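Local coordinates for protein N-(5'-phosphoribosyl)anthranilate isomerase (Jonesia denitrificans, PDB 4WUI) that probably catalyses the isomerisation of N-(5-phospho-beta-D-ribosyl)anthranilate to 1-(2-carboxyphenylamino)-1-deoxy-D-ribulose 5-phosphate, the third step of tryptophan synthesis from chorismate, at residues V8-A19 against G186-A194. Numbering follows the deposited sequence. Where two conformers were deposited one is given.
Sequences VCGLTDPHAIDA and GVKDPAKIA
Lys188 reaches across to the backbone of the loop 9-13 and donates from NZ to two successive carbonyls. Cys9 O, 2.9 Å from Lys188 NZ, is met in its carbonyl plane. Gly10 O, also 2.9 Å from Lys188 NZ, is met from above its plane. The chain turns about CB-CG (chi2 65°) and runs extended from there, which carries the ammonium to both oxygens. Glu182 forms a salt bridge with the same nitrogen, and Ser178 OG hydrogen-bonds to both NZ and Cys9 O. The buried charge is therefore probably well compensated. Nearer the backbone, Lys188 CB packs on Ala16 CB at 3.6 Å. The lysine side chain crosses that of Leu11 at about a right angle, its CG meeting CD1.

Thr12 OG1 donates to Gly186 O at 2.7 Å, tilted modestly from the carbonyl plane. Two waters extend this polar seam. Water 1 accepts from Thr12 N and Lys188 N and donates to Asp13 OD1. Water 2 donates to Asp13 OD1 and to Lys188 O, 2.8 Å from the water, and lies at the edge of the His15 ring near ND1. Asp13 OD1 also takes Ala16 N, from above the carboxylate plane, as the N-cap of helix 14-22.

The helices pack mainly through carbon atoms. Ala19 CB touches Pro190 CB at 3.6 Å, Ile193 CD1 lies beside Ala19, and His15 CE1 approaches Pro190 CG at 3.5 Å.

This is the closing seam of a TIM barrel. Segments 14-19 and 190-194, from its first and last helices, run nearly parallel, their axes 24° apart, outside neighbouring strands 5-8 and 174-177. Cys9 is hydrogen-bonded through its backbone to Val177, while Ile17 faces helix 42-50 and strand 27-32.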
ATOM      1  N   VAL A   8       0.490  -4.331  -3.801  0.52  7.28           N
ATOM      2  CA  VAL A   8       0.684  -3.530  -5.000  0.52  7.57           C
ATOM      3  C   VAL A   8      -0.453  -2.519  -5.024  0.52  7.24           C
ATOM      4  O   VAL A   8      -1.630  -2.886  -4.953  0.52  8.29           O
ATOM      5  CB  VAL A   8       0.693  -4.378  -6.266  0.52  8.49           C
ATOM      6  CG1 VAL A   8       1.062  -3.492  -7.438  0.52  8.87           C
ATOM      7  CG2 VAL A   8       1.683  -5.549  -6.115  0.52  9.67           C
ATOM      8  N   CYS A   9      -0.088  -1.244  -5.086  1.00  7.93           N
ATOM      9  CA  CYS A   9      -1.058  -0.169  -4.973  1.00  8.15           C
ATOM     10  C   CYS A   9      -1.287   0.516  -6.303  1.00  8.67           C
ATOM     11  O   CYS A   9      -0.403   0.602  -7.131  1.00 12.39           O
ATOM     12  CB  CYS A   9      -0.597   0.855  -3.934  1.00  8.97           C
ATOM     13  SG  CYS A   9      -1.980   1.875  -3.356  1.00 11.24           S
ATOM     14  N   GLY A  10      -2.473   1.059  -6.495  1.00  8.19           N
ATOM     15  CA  GLY A  10      -2.725   1.855  -7.672  1.00  8.27           C
ATOM     16  C   GLY A  10      -2.894   1.069  -8.954  1.00  8.00           C
ATOM     17  O   GLY A  10      -2.393   1.491  -9.998  1.00  8.66           O
ATOM     18  N   LEU A  11      -3.621  -0.050  -8.894  1.00  8.31           N
ATOM     19  CA  LEU A  11      -3.915  -0.814 -10.099  1.00  8.53           C
ATOM     20  C   LEU A  11      -5.142  -0.242 -10.771  1.00  8.50           C
ATOM     21  O   LEU A  11      -6.065   0.241 -10.130  1.00  8.44           O
ATOM     22  CB  LEU A  11      -4.130  -2.282  -9.781  1.00  9.62           C
ATOM     23  CG  LEU A  11      -2.808  -3.106  -9.666  1.00 11.86           C
ATOM     24  CD1 LEU A  11      -1.905  -2.680  -8.574  1.00 13.34           C
ATOM     25  CD2 LEU A  11      -3.125  -4.588  -9.575  1.00 12.07           C
ATOM     26  N   THR A  12      -5.176  -0.342 -12.102  1.00  9.07           N
ATOM     27  CA  THR A  12      -6.258   0.266 -12.863  1.00 10.19           C
ATOM     28  C   THR A  12      -6.881  -0.628 -13.930  1.00  9.91           C
ATOM     29  O   THR A  12      -7.861  -0.197 -14.576  1.00 10.90           O
ATOM     30  CB  THR A  12      -5.781   1.574 -13.523  1.00 11.56           C
ATOM     31  OG1 THR A  12      -4.740   1.246 -14.457  1.00 13.50           O
ATOM     32  CG2 THR A  12      -5.297   2.591 -12.507  1.00 11.85           C
ATOM     33  N   ASP A  13      -6.404  -1.849 -14.111  1.00  9.75           N
ATOM     34  CA  ASP A  13      -6.974  -2.700 -15.155  1.00 10.03           C
ATOM     35  C   ASP A  13      -6.843  -4.173 -14.791  1.00 10.14           C
ATOM     36  O   ASP A  13      -5.989  -4.555 -13.972  1.00 10.06           O
ATOM     37  CB  ASP A  13      -6.428  -2.369 -16.564  1.00 10.68           C
ATOM     38  CG  ASP A  13      -4.967  -2.677 -16.796  1.00 11.15           C
ATOM     39  OD1 ASP A  13      -4.171  -2.891 -15.840  1.00 10.96           O
ATOM     40  OD2 ASP A  13      -4.636  -2.735 -18.022  1.00 13.27           O
ATOM     41  N   PRO A  14      -7.669  -5.008 -15.431  1.00 10.26           N
ATOM     42  CA  PRO A  14      -7.544  -6.458 -15.244  1.00 10.69           C
ATOM     43  C   PRO A  14      -6.182  -6.995 -15.636  1.00 10.94           C
ATOM     44  O   PRO A  14      -5.732  -7.986 -15.033  1.00 11.20           O
ATOM     45  CB  PRO A  14      -8.664  -7.022 -16.133  1.00 11.26           C
ATOM     46  CG  PRO A  14      -9.712  -5.954 -16.050  1.00 11.13           C
ATOM     47  CD  PRO A  14      -8.923  -4.676 -16.147  1.00 10.80           C
ATOM     48  N   HIS A  15      -5.530  -6.402 -16.618  1.00 11.02           N
ATOM     49  CA  HIS A  15      -4.230  -6.893 -17.037  1.00 11.68           C
ATOM     50  C   HIS A  15      -3.262  -6.890 -15.836  1.00 11.34           C
ATOM     51  O   HIS A  15      -2.486  -7.828 -15.643  1.00 11.98           O
ATOM     52  CB  HIS A  15      -3.736  -5.965 -18.152  1.00 13.17           C
ATOM     53  CG  HIS A  15      -2.560  -6.469 -18.894  1.00 15.29           C
ATOM     54  ND1 HIS A  15      -1.319  -5.856 -18.917  1.00 16.87           N
ATOM     55  CD2 HIS A  15      -2.466  -7.531 -19.721  1.00 17.66           C
ATOM     56  CE1 HIS A  15      -0.512  -6.535 -19.722  1.00 17.91           C
ATOM     57  NE2 HIS A  15      -1.178  -7.563 -20.191  1.00 19.22           N
ATOM     58  N   ALA A  16      -3.321  -5.840 -15.026  1.00 10.38           N
ATOM     59  CA  ALA A  16      -2.500  -5.739 -13.815  1.00 10.02           C
ATOM     60  C   ALA A  16      -2.989  -6.664 -12.709  1.00  9.85           C
ATOM     61  O   ALA A  16      -2.169  -7.282 -12.029  1.00 10.29           O
ATOM     62  CB  ALA A  16      -2.452  -4.310 -13.356  1.00 10.51           C
ATOM     63  N   ILE A  17      -4.295  -6.763 -12.516  1.00  9.83           N
ATOM     64  CA  ILE A  17      -4.838  -7.673 -11.516  1.00  9.99           C
ATOM     65  C   ILE A  17      -4.389  -9.092 -11.808  1.00 10.46           C
ATOM     66  O   ILE A  17      -4.000  -9.814 -10.868  1.00 10.27           O
ATOM     67  CB  ILE A  17      -6.378  -7.583 -11.423  1.00 10.59           C
ATOM     68  CG1 ILE A  17      -6.785  -6.208 -10.840  1.00 11.20           C
ATOM     69  CG2 ILE A  17      -6.945  -8.717 -10.577  1.00 11.02           C
ATOM     70  CD1 ILE A  17      -8.276  -5.960 -10.808  1.00 11.53           C
ATOM     71  N   ASP A  18      -4.430  -9.513 -13.076  1.00 11.15           N
ATOM     72  CA  ASP A  18      -4.012 -10.852 -13.415  1.00 12.16           C
ATOM     73  C   ASP A  18      -2.567 -11.101 -12.998  1.00 11.64           C
ATOM     74  O   ASP A  18      -2.233 -12.188 -12.485  1.00 12.06           O
ATOM     75  CB  ASP A  18      -4.136 -11.074 -14.939  1.00 14.05           C
ATOM     76  CG  ASP A  18      -5.561 -11.219 -15.415  1.00 17.03           C
ATOM     77  OD1 ASP A  18      -6.446 -11.425 -14.568  1.00 18.22           O
ATOM     78  OD2 ASP A  18      -5.778 -11.130 -16.643  1.00 18.76           O
ATOM     79  N   ALA A  19      -1.693 -10.125 -13.218  1.00 11.39           N
ATOM     80  CA  ALA A  19      -0.290 -10.276 -12.825  1.00 11.51           C
ATOM     81  C   ALA A  19      -0.157 -10.355 -11.308  1.00 10.82           C
ATOM     82  O   ALA A  19       0.652 -11.126 -10.776  1.00 11.44           O
ATOM     83  CB  ALA A  19       0.529  -9.131 -13.377  1.00 12.46           C
ATOM     84  N   GLY A 186      -0.214   5.024 -13.600  1.00 15.58           N
ATOM     85  CA  GLY A 186      -1.471   4.351 -13.690  1.00 16.27           C
ATOM     86  C   GLY A 186      -1.445   3.164 -14.600  1.00 16.09           C
ATOM     87  O   GLY A 186      -2.528   2.669 -14.893  1.00 18.75           O
ATOM     88  N   VAL A 187      -0.269   2.724 -15.087  1.00 14.40           N
ATOM     89  CA  VAL A 187      -0.210   1.531 -15.915  1.00 13.31           C
ATOM     90  C   VAL A 187       0.763   0.541 -15.258  1.00 12.42           C
ATOM     91  O   VAL A 187       1.986   0.690 -15.350  1.00 13.10           O
ATOM     92  CB  VAL A 187       0.228   1.823 -17.358  1.00 13.57           C
ATOM     93  CG1 VAL A 187       0.121   0.565 -18.190  1.00 14.35           C
ATOM     94  CG2 VAL A 187      -0.624   2.962 -17.958  1.00 13.52           C
ATOM     95  N   LYS A 188       0.222  -0.462 -14.574  1.00 11.54           N
ATOM     96  CA  LYS A 188       1.074  -1.460 -13.924  1.00 11.92           C
ATOM     97  C   LYS A 188       1.603  -2.424 -14.977  1.00 12.65           C
ATOM     98  O   LYS A 188       0.896  -2.820 -15.909  1.00 14.73           O
ATOM     99  CB  LYS A 188       0.349  -2.173 -12.798  1.00 11.48           C
ATOM    100  CG  LYS A 188       0.750  -1.654 -11.430  1.00 10.68           C
ATOM    101  CD  LYS A 188       0.344  -0.215 -11.199  1.00  9.81           C
ATOM    102  CE  LYS A 188       0.894   0.320  -9.894  1.00  9.82           C
ATOM    103  NZ  LYS A 188       0.455   1.707  -9.649  1.00  9.56           N
ATOM    104  N   ASP A 189       2.862  -2.813 -14.807  0.53 12.25           N
ATOM    105  CA  ASP A 189       3.600  -3.639 -15.753  0.53 12.62           C
ATOM    106  C   ASP A 189       3.693  -5.058 -15.188  0.53 12.20           C
ATOM    107  O   ASP A 189       4.368  -5.258 -14.181  0.53 11.83           O
ATOM    108  CB  ASP A 189       5.002  -3.022 -15.902  0.53 13.89           C
ATOM    109  CG  ASP A 189       5.873  -3.747 -16.918  0.53 15.64           C
ATOM    110  OD1 ASP A 189       5.651  -4.947 -17.161  0.53 16.08           O
ATOM    111  OD2 ASP A 189       6.790  -3.119 -17.504  0.53 16.96           O
ATOM    112  N   PRO A 190       3.047  -6.058 -15.830  1.00 12.32           N
ATOM    113  CA  PRO A 190       3.109  -7.419 -15.277  1.00 12.33           C
ATOM    114  C   PRO A 190       4.525  -7.924 -15.009  1.00 11.90           C
ATOM    115  O   PRO A 190       4.741  -8.572 -13.995  1.00 12.03           O
ATOM    116  CB  PRO A 190       2.404  -8.249 -16.368  1.00 13.46           C
ATOM    117  CG  PRO A 190       1.377  -7.299 -16.922  1.00 13.88           C
ATOM    118  CD  PRO A 190       2.143  -5.988 -17.000  1.00 13.34           C
ATOM    119  N   ALA A 191       5.462  -7.662 -15.917  1.00 12.35           N
ATOM    120  CA  ALA A 191       6.818  -8.162 -15.707  1.00 12.89           C
ATOM    121  C   ALA A 191       7.447  -7.552 -14.459  1.00 12.00           C
ATOM    122  O   ALA A 191       8.185  -8.237 -13.747  1.00 12.19           O
ATOM    123  CB  ALA A 191       7.679  -7.900 -16.925  1.00 14.47           C
ATOM    124  N   LYS A 192       7.207  -6.270 -14.219  1.00 11.61           N
ATOM    125  CA  LYS A 192       7.748  -5.634 -13.028  1.00 11.34           C
ATOM    126  C   LYS A 192       7.090  -6.161 -11.762  1.00 10.21           C
ATOM    127  O   LYS A 192       7.760  -6.292 -10.734  1.00 10.20           O
ATOM    128  CB  LYS A 192       7.655  -4.110 -13.087  1.00 12.45           C
ATOM    129  CG  LYS A 192       8.561  -3.495 -14.142  1.00 14.64           C
ATOM    130  CD  LYS A 192       8.472  -1.994 -14.109  1.00 17.02           C
ATOM    131  CE  LYS A 192       9.407  -1.345 -15.089  1.00 19.96           C
ATOM    132  NZ  LYS A 192       9.418   0.121 -14.882  1.00 21.75           N
ATOM    133  N   ILE A 193       5.782  -6.413 -11.793  1.00  9.80           N
ATOM    134  CA  ILE A 193       5.123  -7.010 -10.633  1.00  9.67           C
ATOM    135  C   ILE A 193       5.743  -8.349 -10.303  1.00  9.97           C
ATOM    136  O   ILE A 193       6.069  -8.633  -9.152  1.00 10.09           O
ATOM    137  CB  ILE A 193       3.586  -7.117 -10.870  1.00 10.11           C
ATOM    138  CG1 ILE A 193       2.943  -5.710 -10.849  1.00 10.46           C
ATOM    139  CG2 ILE A 193       2.930  -8.020  -9.838  1.00 11.13           C
ATOM    140  CD1 ILE A 193       1.509  -5.701 -11.345  1.00 11.40           C
ATOM    141  N   ALA A 194       5.915  -9.189 -11.320  1.00 10.31           N
ATOM    142  CA  ALA A 194       6.503 -10.497 -11.109  1.00 11.23           C
ATOM    143  C   ALA A 194       7.919 -10.380 -10.546  1.00 10.49           C
ATOM    144  O   ALA A 194       8.313 -11.089  -9.610  1.00 10.98           O
ATOM    145  CB  ALA A 194       6.506 -11.309 -12.398  1.00 12.44           C
TER
HETATM  146  O   HOH W   1      -2.872  -0.966 -14.223  1.00 12.65           O
HETATM  147  O   HOH W   2      -1.630  -3.312 -16.961  1.00 12.83           O